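Local coordinates for envelope polyprotein (Puumala orthohantavirus, PDB 5FXU) that forms the ectodomain of the Gn envelope glycoprotein, which contributes to the antigenic surface of the hantavirus particle, at residues R192-I196 with L341-W345; Q227-I231 with L241-T245; P30-V34 with N117-C121; L88-C92 with C111-S115. All coordinates share one frame; numbering follows the deposited sequence.

Interaction 1. Residues R192-I196 with L341-W345; sequences RCFLI and LPLTW
Cys193 and Trp345 form an antiparallel hydrogen-bonded pair, in which Cys193 N donates a hydrogen bond to Trp345 O at 2.9 Å and Trp345 N donates one to Cys193 O at 3.0 Å. Two residues along, Leu195 N reaches Leu343 O at 2.8 Å in the straightest of the three bonds (167°). Leu343 itself has helical backbone angles and interrupts its strand, yet its carbonyl still bonds across to 192-196.

Side chains meet on both faces of the pairing. On the face of Cys193 and Trp345, the sulfur comes to the benzo side of the indole, SG lying 4.1 Å from CE3, in an oblique sulfur-aromatic contact. The indole reaches there with its CG anti to the backbone N (chi1 -176°). On the other face, methyl CG2 of Thr344 touches the Phe194 ring at CD2, 3.9 Å away. Leu195 points at the partner strand, and its CD2 meets CD2 of Leu343 at 4.0 Å, the two side chains running roughly at right angles, while it also nears Leu341 CB.

A second shell fixes these groups. Cys193 is held by a disulfide to Cys232, the Thr344 hydroxyl bonds to Asp113, and the indole NE1 bonds to Ala261 O. Phe194 also meets Phe126 edge-to-face. The contact joins strands 185-197 and 340-354 near the centre of the chain; strand 228-234 pairs with the far edge of 185-197, helix 249-260 packs on Cys193 and Trp345, and helix 208-216 on Leu195 and Leu341.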
loop_
_atom_site.group_PDB
_atom_site.type_symbol
_atom_site.label_atom_id
_atom_site.label_comp_id
_atom_site.label_asym_id
_atom_site.label_seq_id
_atom_site.Cartn_x
_atom_site.Cartn_y
_atom_site.Cartn_z
ATOM N N ARG A 192 -3.215 5.576 -4.237
ATOM C CA ARG A 192 -2.917 4.605 -3.172
ATOM C C ARG A 192 -3.261 3.197 -3.619
ATOM O O ARG A 192 -4.365 2.961 -4.073
ATOM C CB ARG A 192 -3.687 4.935 -1.888
ATOM C CG ARG A 192 -3.075 6.086 -1.131
ATOM C CD ARG A 192 -3.931 6.898 -0.187
ATOM N NE ARG A 192 -4.953 7.774 -0.746
ATOM C CZ ARG A 192 -5.636 8.664 -0.039
ATOM N NH1 ARG A 192 -5.402 8.831 1.261
ATOM N NH2 ARG A 192 -6.549 9.405 -0.647
ATOM N N CYS A 193 -2.288 2.296 -3.485
ATOM C CA CYS A 193 -2.342 0.953 -4.032
ATOM C C CYS A 193 -2.024 -0.112 -2.994
ATOM O O CYS A 193 -1.162 0.089 -2.157
ATOM C CB CYS A 193 -1.301 0.798 -5.144
ATOM S SG CYS A 193 -1.480 1.923 -6.519
ATOM N N PHE A 194 -2.709 -1.248 -3.101
ATOM C CA PHE A 194 -2.585 -2.368 -2.172
ATOM C C PHE A 194 -2.213 -3.597 -2.961
ATOM O O PHE A 194 -2.792 -3.867 -4.004
ATOM C CB PHE A 194 -3.888 -2.556 -1.384
ATOM C CG PHE A 194 -4.326 -1.291 -0.713
ATOM C CD1 PHE A 194 -4.991 -0.299 -1.444
ATOM C CD2 PHE A 194 -3.975 -1.030 0.594
ATOM C CE1 PHE A 194 -5.319 0.918 -0.852
ATOM C CE2 PHE A 194 -4.323 0.175 1.199
ATOM C CZ PHE A 194 -4.977 1.160 0.484
ATOM N N LEU A 195 -1.203 -4.307 -2.481
ATOM C CA LEU A 195 -0.739 -5.516 -3.115
ATOM C C LEU A 195 -1.642 -6.691 -2.800
ATOM O O LEU A 195 -1.855 -7.016 -1.626
ATOM C CB LEU A 195 0.682 -5.842 -2.630
ATOM C CG LEU A 195 1.311 -7.062 -3.285
ATOM C CD1 LEU A 195 1.606 -6.802 -4.737
ATOM C CD2 LEU A 195 2.608 -7.377 -2.595
ATOM N N ILE A 196 -2.099 -7.374 -3.838
ATOM C CA ILE A 196 -3.012 -8.510 -3.701
ATOM C C ILE A 196 -2.322 -9.757 -4.246
ATOM O O ILE A 196 -1.880 -9.757 -5.405
ATOM C CB ILE A 196 -4.289 -8.271 -4.525
ATOM C CG1 ILE A 196 -4.933 -6.893 -4.251
ATOM C CG2 ILE A 196 -5.284 -9.403 -4.336
ATOM C CD1 ILE A 196 -5.295 -6.631 -2.822
ATOM N N LEU A 341 8.435 -6.487 -3.345
ATOM C CA LEU A 341 7.371 -5.541 -3.690
ATOM C C LEU A 341 6.723 -5.076 -2.405
ATOM O O LEU A 341 6.484 -5.882 -1.496
ATOM C CB LEU A 341 6.297 -6.198 -4.558
ATOM C CG LEU A 341 6.689 -6.456 -6.018
ATOM C CD1 LEU A 341 5.753 -7.473 -6.634
ATOM C CD2 LEU A 341 6.673 -5.179 -6.822
ATOM N N PRO A 342 6.410 -3.780 -2.318
ATOM C CA PRO A 342 5.802 -3.298 -1.089
ATOM C C PRO A 342 4.315 -3.653 -1.000
ATOM O O PRO A 342 3.634 -3.744 -2.037
ATOM C CB PRO A 342 6.012 -1.793 -1.175
ATOM C CG PRO A 342 6.022 -1.504 -2.659
ATOM C CD PRO A 342 6.698 -2.689 -3.270
ATOM N N LEU A 343 3.823 -3.819 0.232
ATOM C CA LEU A 343 2.418 -4.155 0.484
ATOM C C LEU A 343 1.462 -3.029 0.131
ATOM O O LEU A 343 0.366 -3.281 -0.374
ATOM C CB LEU A 343 2.191 -4.568 1.945
ATOM C CG LEU A 343 2.775 -5.885 2.412
ATOM C CD1 LEU A 343 1.901 -6.406 3.551
ATOM C CD2 LEU A 343 2.911 -6.943 1.333
ATOM N N THR A 344 1.867 -1.804 0.437
ATOM C CA THR A 344 1.144 -0.607 0.035
ATOM C C THR A 344 2.104 0.352 -0.636
ATOM O O THR A 344 3.308 0.274 -0.425
ATOM C CB THR A 344 0.491 0.122 1.215
ATOM O OG1 THR A 344 1.502 0.750 2.020
ATOM C CG2 THR A 344 -0.342 -0.853 2.054
ATOM N N TRP A 345 1.555 1.229 -1.463
ATOM C CA TRP A 345 2.351 2.166 -2.251
ATOM C C TRP A 345 1.527 3.424 -2.472
ATOM O O TRP A 345 0.373 3.346 -2.908
ATOM C CB TRP A 345 2.734 1.556 -3.607
ATOM C CG TRP A 345 3.648 2.439 -4.427
ATOM C CD1 TRP A 345 5.000 2.434 -4.411
ATOM C CD2 TRP A 345 3.258 3.444 -5.362
ATOM N NE1 TRP A 345 5.493 3.375 -5.285
ATOM C CE2 TRP A 345 4.443 4.017 -5.880
ATOM C CE3 TRP A 345 2.023 3.919 -5.819
ATOM C CZ2 TRP A 345 4.435 5.049 -6.842
ATOM C CZ3 TRP A 345 2.004 4.951 -6.786
ATOM C CH2 TRP A 345 3.202 5.496 -7.285
#

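Interaction 2. Residues Q227-I231 with L241-T245; sequences QGYYI and LYIPT
The rings of Tyr229 and Tyr242 lie against each other as an offset stack, with centroids 4.4 Å apart and planes inclined by 21°, on the beta hairpin of strands 228-234 and 237-243. One face of the Tyr229 ring carries CE2 of Tyr242, displaced toward the rim, and the closest carbons, Tyr229 CD2 and Tyr242 CE2, are 3.3 Å apart. The long axes of the two side chains cross at about a right angle. At the edge of the Tyr242 ring, in its plane, sits the carbonyl carbon of Pro244, a proline preceded by a cis peptide bond. With CG between its backbone N and carbonyl carbon (chi1 61°), the Tyr229 ring is brought against that of Tyr242, and its phenol end is tied to Glu100.

Beside the rings, Tyr230 and Ile243 form an antiparallel hydrogen-bonded pair: Tyr230 N donates to Ile243 O at 3.0 Å, and Ile243 N to Tyr230 O at 2.8 Å. Their CB atoms meet on one face of the hairpin, whereas on the other Ile231 lays CD1 against the backbone of Tyr242 near its CA. Past the pairing the chain bends at the cis proline, and Thr245 OG1 donates to Tyr242 O at 2.6 Å from above the carbonyl plane.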
loop_
_atom_site.group_PDB
_atom_site.type_symbol
_atom_site.label_atom_id
_atom_site.label_comp_id
_atom_site.label_asym_id
_atom_site.label_seq_id
_atom_site.Cartn_x
_atom_site.Cartn_y
_atom_site.Cartn_z
ATOM N N GLN A 227 2.988 -14.016 -7.877
ATOM C CA GLN A 227 1.756 -13.861 -8.627
ATOM C C GLN A 227 0.785 -12.991 -7.864
ATOM O O GLN A 227 0.395 -13.296 -6.732
ATOM C CB GLN A 227 1.132 -15.216 -8.990
ATOM C CG GLN A 227 1.800 -15.848 -10.210
ATOM C CD GLN A 227 1.112 -17.098 -10.713
ATOM O OE1 GLN A 227 0.047 -17.038 -11.329
ATOM N NE2 GLN A 227 1.727 -18.241 -10.463
ATOM N N GLY A 228 0.426 -11.874 -8.486
ATOM C CA GLY A 228 -0.467 -10.923 -7.863
ATOM C C GLY A 228 -0.588 -9.651 -8.651
ATOM O O GLY A 228 -0.215 -9.591 -9.820
ATOM N N TYR A 229 -1.136 -8.638 -8.016
ATOM C CA TYR A 229 -1.433 -7.393 -8.703
ATOM C C TYR A 229 -1.665 -6.314 -7.702
ATOM O O TYR A 229 -1.760 -6.599 -6.524
ATOM C CB TYR A 229 -2.668 -7.547 -9.591
ATOM C CG TYR A 229 -3.949 -7.902 -8.899
ATOM C CD1 TYR A 229 -4.300 -9.232 -8.674
ATOM C CD2 TYR A 229 -4.852 -6.917 -8.527
ATOM C CE1 TYR A 229 -5.509 -9.562 -8.041
ATOM C CE2 TYR A 229 -6.059 -7.234 -7.909
ATOM C CZ TYR A 229 -6.372 -8.553 -7.675
ATOM O OH TYR A 229 -7.550 -8.842 -7.062
ATOM N N TYR A 230 -1.728 -5.070 -8.168
ATOM C CA TYR A 230 -2.075 -3.975 -7.280
ATOM C C TYR A 230 -3.509 -3.528 -7.599
ATOM O O TYR A 230 -3.911 -3.511 -8.762
ATOM C CB TYR A 230 -1.080 -2.803 -7.398
ATOM C CG TYR A 230 0.220 -2.985 -6.656
ATOM C CD1 TYR A 230 0.315 -2.664 -5.298
ATOM C CD2 TYR A 230 1.356 -3.423 -7.294
ATOM C CE1 TYR A 230 1.507 -2.784 -4.615
ATOM C CE2 TYR A 230 2.543 -3.558 -6.621
ATOM C CZ TYR A 230 2.632 -3.244 -5.279
ATOM O OH TYR A 230 3.831 -3.380 -4.613
ATOM N N ILE A 231 -4.236 -3.133 -6.547
ATOM C CA ILE A 231 -5.521 -2.476 -6.687
ATOM C C ILE A 231 -5.368 -1.098 -6.073
ATOM O O ILE A 231 -4.853 -0.965 -4.965
ATOM C CB ILE A 231 -6.658 -3.343 -6.102
ATOM C CG1 ILE A 231 -7.984 -2.932 -6.690
ATOM C CG2 ILE A 231 -6.678 -3.329 -4.575
ATOM C CD1 ILE A 231 -8.201 -3.463 -8.107
ATOM N N LEU A 241 -8.664 0.734 -9.672
ATOM C CA LEU A 241 -7.799 0.629 -10.840
ATOM C C LEU A 241 -6.869 -0.576 -10.622
ATOM O O LEU A 241 -6.175 -0.649 -9.617
ATOM C CB LEU A 241 -7.004 1.911 -10.948
ATOM C CG LEU A 241 -5.813 1.937 -11.889
ATOM C CD1 LEU A 241 -6.251 1.722 -13.334
ATOM C CD2 LEU A 241 -5.096 3.267 -11.720
ATOM N N TYR A 242 -6.936 -1.537 -11.535
ATOM C CA TYR A 242 -6.156 -2.748 -11.507
ATOM C C TYR A 242 -4.796 -2.487 -12.176
ATOM O O TYR A 242 -4.733 -1.958 -13.282
ATOM C CB TYR A 242 -6.928 -3.836 -12.248
ATOM C CG TYR A 242 -6.301 -5.224 -12.245
ATOM C CD1 TYR A 242 -5.241 -5.554 -13.115
ATOM C CD2 TYR A 242 -6.794 -6.241 -11.398
ATOM C CE1 TYR A 242 -4.681 -6.833 -13.113
ATOM C CE2 TYR A 242 -6.253 -7.521 -11.415
ATOM C CZ TYR A 242 -5.209 -7.809 -12.275
ATOM O OH TYR A 242 -4.679 -9.066 -12.279
ATOM N N ILE A 243 -3.709 -2.860 -11.506
ATOM C CA ILE A 243 -2.344 -2.712 -12.053
ATOM C C ILE A 243 -1.737 -4.106 -12.164
ATOM O O ILE A 243 -1.621 -4.776 -11.151
ATOM C CB ILE A 243 -1.431 -1.864 -11.132
ATOM C CG1 ILE A 243 -2.069 -0.518 -10.760
ATOM C CG2 ILE A 243 -0.042 -1.701 -11.737
ATOM C CD1 ILE A 243 -2.218 0.451 -11.898
ATOM N N PRO A 244 -1.342 -4.562 -13.359
ATOM C CA PRO A 244 -1.416 -3.778 -14.620
ATOM C C PRO A 244 -2.635 -4.021 -15.476
ATOM O O PRO A 244 -3.079 -5.136 -15.593
ATOM C CB PRO A 244 -0.161 -4.211 -15.372
ATOM C CG PRO A 244 0.132 -5.565 -14.864
ATOM C CD PRO A 244 -0.562 -5.797 -13.546
ATOM N N THR A 245 -3.207 -2.947 -15.995
ATOM C CA THR A 245 -4.176 -3.008 -17.069
ATOM C C THR A 245 -3.409 -2.469 -18.296
ATOM O O THR A 245 -3.090 -1.286 -18.375
ATOM C CB THR A 245 -5.415 -2.184 -16.717
ATOM O OG1 THR A 245 -5.957 -2.630 -15.470
ATOM C CG2 THR A 245 -6.501 -2.337 -17.822
#

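Interaction 3. Residues P30-V34 with N117-C121; sequences PLTQV and NQTAC. With NAG (2-acetamido-2-deoxy-beta-D-glucopyranose), chain C.
Pro30 meets the turn 117-121 through its backbone, its CA-H directed at Thr119 O, as the last residue of strand 19-30 beside Ala120. Leu31 then donates its N-H to that same oxygen, Leu31 N lying 3.1 Å from Thr119 O and well above the carbonyl plane. Its side chain reaches over the turn: CD1 rests on the carbonyl oxygen of Gln118, and CD2 lies against Cys121 SG. From Leu31 the chain curls helically, which brings Val34 back so that its CG2 packs on the same sulfur at 3.7 Å. That sulfur belongs to the Cys116-Cys121 disulfide, and Trp323 covers Leu31, Val34 and Cys121.

Inside the opposing turn, Asn117 OD1 is gripped by two backbone N-H groups, Ala120 N at 2.7 Å nearly in line with the carbonyl and Thr119 N at 2.9 Å from above its plane. The Thr119 bond defines an Asx turn and the Ala120 bond widens it to an Asx motif; together they orient the amide, whose ND2 is bonded covalently to NAG C1. The sugar's acetamido N2 donates to Thr119 OG1 at 2.9 Å in a nearly straight bond (164°). Asn117, Gln118 and Thr119 thus form an occupied N-glycosylation sequon, Asn-X-Thr, on the hairpin turn between strands 107-116 and 120-130.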
loop_
_atom_site.group_PDB
_atom_site.type_symbol
_atom_site.label_atom_id
_atom_site.label_comp_id
_atom_site.label_asym_id
_atom_site.label_seq_id
_atom_site.Cartn_x
_atom_site.Cartn_y
_atom_site.Cartn_z
ATOM N N PRO A 30 6.277 1.618 20.374
ATOM C CA PRO A 30 7.382 0.637 20.495
ATOM C C PRO A 30 7.100 -0.673 19.745
ATOM O O PRO A 30 5.944 -1.025 19.580
ATOM C CB PRO A 30 7.466 0.375 22.016
ATOM C CG PRO A 30 6.775 1.526 22.652
ATOM C CD PRO A 30 5.690 1.937 21.685
ATOM N N LEU A 31 8.132 -1.386 19.309
ATOM C CA LEU A 31 7.935 -2.622 18.513
ATOM C C LEU A 31 7.154 -3.698 19.232
ATOM O O LEU A 31 6.333 -4.379 18.625
ATOM C CB LEU A 31 9.266 -3.273 18.097
ATOM C CG LEU A 31 10.113 -2.817 16.922
ATOM C CD1 LEU A 31 11.033 -3.958 16.521
ATOM C CD2 LEU A 31 9.313 -2.382 15.732
ATOM N N THR A 32 7.435 -3.869 20.521
ATOM C CA THR A 32 6.770 -4.896 21.338
ATOM C C THR A 32 5.251 -4.750 21.340
ATOM O O THR A 32 4.540 -5.739 21.429
ATOM C CB THR A 32 7.287 -4.915 22.794
ATOM O OG1 THR A 32 7.199 -3.604 23.353
ATOM C CG2 THR A 32 8.750 -5.375 22.851
ATOM N N GLN A 33 4.764 -3.523 21.190
ATOM C CA GLN A 33 3.332 -3.265 21.088
ATOM C C GLN A 33 2.689 -3.535 19.739
ATOM O O GLN A 33 1.463 -3.601 19.663
ATOM C CB GLN A 33 3.029 -1.842 21.542
ATOM C CG GLN A 33 3.256 -1.647 23.031
ATOM C CD GLN A 33 2.999 -0.225 23.485
ATOM O OE1 GLN A 33 2.229 0.527 22.866
ATOM N NE2 GLN A 33 3.641 0.153 24.599
ATOM N N VAL A 34 3.487 -3.706 18.690
ATOM C CA VAL A 34 2.978 -3.839 17.320
ATOM C C VAL A 34 2.213 -5.131 17.133
ATOM O O VAL A 34 1.165 -5.150 16.478
ATOM C CB VAL A 34 4.127 -3.754 16.288
ATOM C CG1 VAL A 34 3.656 -4.043 14.880
ATOM C CG2 VAL A 34 4.772 -2.376 16.326
ATOM N N ASN A 117 11.549 1.790 12.389
ATOM C CA ASN A 117 12.999 1.680 12.564
ATOM C C ASN A 117 13.214 0.485 13.468
ATOM O O ASN A 117 12.275 -0.266 13.693
ATOM C CB ASN A 117 13.615 3.001 13.055
ATOM C CG ASN A 117 13.157 3.412 14.448
ATOM O OD1 ASN A 117 12.638 2.600 15.223
ATOM N ND2 ASN A 117 13.349 4.683 14.764
ATOM N N GLN A 118 14.421 0.299 14.002
ATOM C CA GLN A 118 14.679 -0.839 14.908
ATOM C C GLN A 118 13.796 -0.919 16.155
ATOM O O GLN A 118 13.489 -2.009 16.612
ATOM C CB GLN A 118 16.137 -0.831 15.371
ATOM C CG GLN A 118 17.137 -1.187 14.308
ATOM C CD GLN A 118 18.515 -0.780 14.730
ATOM O OE1 GLN A 118 18.786 0.410 14.853
ATOM N NE2 GLN A 118 19.402 -1.748 14.925
ATOM N N THR A 119 13.416 0.225 16.706
ATOM C CA THR A 119 12.765 0.276 18.023
ATOM C C THR A 119 11.305 0.718 18.006
ATOM O O THR A 119 10.576 0.424 18.943
ATOM C CB THR A 119 13.551 1.206 18.976
ATOM O OG1 THR A 119 13.708 2.517 18.393
ATOM C CG2 THR A 119 14.930 0.636 19.224
ATOM N N ALA A 120 10.877 1.434 16.968
ATOM C CA ALA A 120 9.526 1.959 16.909
ATOM C C ALA A 120 8.869 1.844 15.534
ATOM O O ALA A 120 9.556 1.841 14.527
ATOM C CB ALA A 120 9.550 3.410 17.359
ATOM N N CYS A 121 7.534 1.803 15.528
ATOM C CA CYS A 121 6.715 1.773 14.309
ATOM C C CYS A 121 5.639 2.858 14.273
ATOM O O CYS A 121 4.942 3.077 15.242
ATOM C CB CYS A 121 5.990 0.428 14.178
ATOM S SG CYS A 121 7.132 -0.935 13.851
HETATM C C1 NAG C . 12.975 5.237 16.040
HETATM C C2 NAG C . 14.294 5.700 16.643
HETATM C C3 NAG C . 14.048 6.412 17.966
HETATM C C4 NAG C . 12.896 7.430 17.944
HETATM C C5 NAG C . 11.697 6.948 17.105
HETATM C C6 NAG C . 10.675 8.029 16.755
HETATM C C7 NAG C . 16.387 4.429 16.403
HETATM C C8 NAG C . 17.079 3.172 16.820
HETATM N N2 NAG C . 15.160 4.561 16.911
HETATM O O3 NAG C . 15.269 7.043 18.355
HETATM O O4 NAG C . 12.533 7.539 19.330
HETATM O O5 NAG C . 12.163 6.390 15.869
HETATM O O6 NAG C . 11.168 8.829 15.673
HETATM O O7 NAG C . 16.931 5.238 15.661
#

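Interaction 4. Residues L88-C92 with C111-S115; sequences LRGLC and CFDLS
Phe112 O is approached by two donors from 88-92: Cys92 N at 3.1 Å, well above the carbonyl plane, and the CA-H of Leu91, whose CA lies 3.2 Å away. The backbone bond is bent (137°), whereas its companion from Phe112 N to Gly90 O, also 3.1 Å, is straighter. Together they make a single backbone bridge where 89-92 runs nearly perpendicular to 111-114.

Just beyond it, the Cys92-Cys111 disulfide, SG to SG 2.1 Å with a torsion of 96°, covalently locks the crossing. With CG set between the backbone N and the carbonyl carbon (chi1 57°), the ring of Phe112 is turned over the Gly90 peptide. CD1 and CE1 settle against that peptide, with CZ 3.4 Å from Arg89 O. Gly90 has a positive phi and no side chain, which lets the ring come this near. Leu91 N lies over one ring face but spends its N-H on Gln55, and Leu91 CD1 touches CE2 of the ring at 3.8 Å. The other methyl, CD2, meets Leu114 CD1 at 4.3 Å.

Along the strand, Asp113 OD1 takes the N-H of Leu114 at 2.7 Å and also bonds to Thr310; OD2 is bonded as well, so both carboxylate oxygens of this buried residue are engaged. The contact joins 88-92, at strand 79-89, to strand 107-116. Strand 54-64 packs against Leu88 and Leu91, strand 120-130 pairs along 107-116 and touches Cys92 and Phe112, and Trp323 of strand 321-323 covers Leu88 and Leu114.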
loop_
_atom_site.group_PDB
_atom_site.type_symbol
_atom_site.label_atom_id
_atom_site.label_comp_id
_atom_site.label_asym_id
_atom_site.label_seq_id
_atom_site.Cartn_x
_atom_site.Cartn_y
_atom_site.Cartn_z
ATOM N N LEU A 88 1.051 -11.542 12.431
ATOM C CA LEU A 88 0.583 -10.185 12.671
ATOM C C LEU A 88 -0.914 -10.178 12.396
ATOM O O LEU A 88 -1.429 -11.110 11.775
ATOM C CB LEU A 88 1.327 -9.200 11.754
ATOM C CG LEU A 88 2.845 -9.077 12.007
ATOM C CD1 LEU A 88 3.506 -8.174 10.974
ATOM C CD2 LEU A 88 3.149 -8.555 13.403
ATOM N N ARG A 89 -1.616 -9.158 12.876
ATOM C CA ARG A 89 -2.989 -8.945 12.467
ATOM C C ARG A 89 -3.249 -7.530 12.100
ATOM O O ARG A 89 -2.557 -6.630 12.568
ATOM C CB ARG A 89 -3.961 -9.218 13.604
ATOM C CG ARG A 89 -3.872 -10.522 14.366
ATOM C CD ARG A 89 -4.920 -10.483 15.495
ATOM N NE ARG A 89 -5.292 -11.799 16.035
ATOM C CZ ARG A 89 -6.172 -12.657 15.496
ATOM N NH1 ARG A 89 -6.798 -12.380 14.351
ATOM N NH2 ARG A 89 -6.413 -13.827 16.099
ATOM N N GLY A 90 -4.311 -7.334 11.312
ATOM C CA GLY A 90 -4.758 -5.992 10.963
ATOM C C GLY A 90 -4.010 -5.323 9.821
ATOM O O GLY A 90 -4.383 -4.225 9.421
ATOM N N LEU A 91 -2.978 -5.956 9.275
ATOM C CA LEU A 91 -2.227 -5.343 8.188
ATOM C C LEU A 91 -3.023 -5.392 6.888
ATOM O O LEU A 91 -3.930 -6.216 6.729
ATOM C CB LEU A 91 -0.852 -5.976 7.989
ATOM C CG LEU A 91 0.216 -5.378 8.904
ATOM C CD1 LEU A 91 0.007 -5.810 10.345
ATOM C CD2 LEU A 91 1.602 -5.763 8.426
ATOM N N CYS A 92 -2.672 -4.480 5.979
ATOM C CA CYS A 92 -3.314 -4.383 4.685
ATOM C C CYS A 92 -2.887 -5.490 3.744
ATOM O O CYS A 92 -2.163 -5.245 2.798
ATOM C CB CYS A 92 -3.089 -2.983 4.058
ATOM S SG CYS A 92 -3.844 -1.601 4.960
ATOM N N CYS A 111 -7.560 -1.098 7.615
ATOM C CA CYS A 111 -6.349 -1.856 7.861
ATOM C C CYS A 111 -5.180 -0.875 7.997
ATOM O O CYS A 111 -5.358 0.325 7.805
ATOM C CB CYS A 111 -6.106 -2.829 6.716
ATOM S SG CYS A 111 -5.878 -2.052 5.086
ATOM N N PHE A 112 -4.006 -1.347 8.417
ATOM C CA PHE A 112 -2.834 -0.449 8.551
ATOM C C PHE A 112 -1.600 -1.066 7.937
ATOM O O PHE A 112 -1.542 -2.265 7.750
ATOM C CB PHE A 112 -2.622 -0.007 10.003
ATOM C CG PHE A 112 -2.459 -1.138 10.952
ATOM C CD1 PHE A 112 -3.568 -1.786 11.510
ATOM C CD2 PHE A 112 -1.187 -1.585 11.274
ATOM C CE1 PHE A 112 -3.394 -2.852 12.375
ATOM C CE2 PHE A 112 -1.007 -2.645 12.137
ATOM C CZ PHE A 112 -2.108 -3.287 12.683
ATOM N N ASP A 113 -0.667 -0.217 7.528
ATOM C CA ASP A 113 0.684 -0.637 7.167
ATOM C C ASP A 113 1.629 -0.087 8.252
ATOM O O ASP A 113 1.214 0.763 9.047
ATOM C CB ASP A 113 1.060 -0.132 5.744
ATOM C CG ASP A 113 2.197 -0.973 5.080
ATOM O OD1 ASP A 113 2.847 -1.762 5.832
ATOM O OD2 ASP A 113 2.440 -0.845 3.815
ATOM N N LEU A 114 2.881 -0.548 8.276
ATOM C CA LEU A 114 3.849 -0.181 9.328
ATOM C C LEU A 114 5.104 0.403 8.708
ATOM O O LEU A 114 5.605 -0.131 7.741
ATOM C CB LEU A 114 4.253 -1.394 10.144
ATOM C CG LEU A 114 3.136 -2.169 10.822
ATOM C CD1 LEU A 114 3.644 -3.485 11.391
ATOM C CD2 LEU A 114 2.523 -1.318 11.906
ATOM N N SER A 115 5.569 1.514 9.272
ATOM C CA SER A 115 6.782 2.171 8.862
ATOM C C SER A 115 7.596 2.217 10.141
ATOM O O SER A 115 7.212 2.914 11.080
ATOM C CB SER A 115 6.523 3.585 8.338
ATOM O OG SER A 115 5.724 3.555 7.179
#

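In the fold
Interactions 1, 2 and 4 are buried, interaction 1 lying nearest the centre of the chain, whereas interaction 3 is partly exposed and carries a glycan. Interactions 1 and 2 share adjoining strands 185-197 and 228-234 and are tied by Tyr230 OH to Pro342 O and Ile196 N to Tyr229 O. Interaction 4 meets interaction 1 through the Asp113-Thr344 bond and interaction 3 through Val34 on Leu114, forming a continuous series from core to surface. Antiparallel strand pairing, interrupted at Leu343 in interaction 1, governs interactions 1 and 2; at interaction 4 a disulfide joins the two segments directly, and at interaction 3 a disulfide-closed turn presents the sugar. Interactions 2 and 3 lie about 31 Å apart between centres.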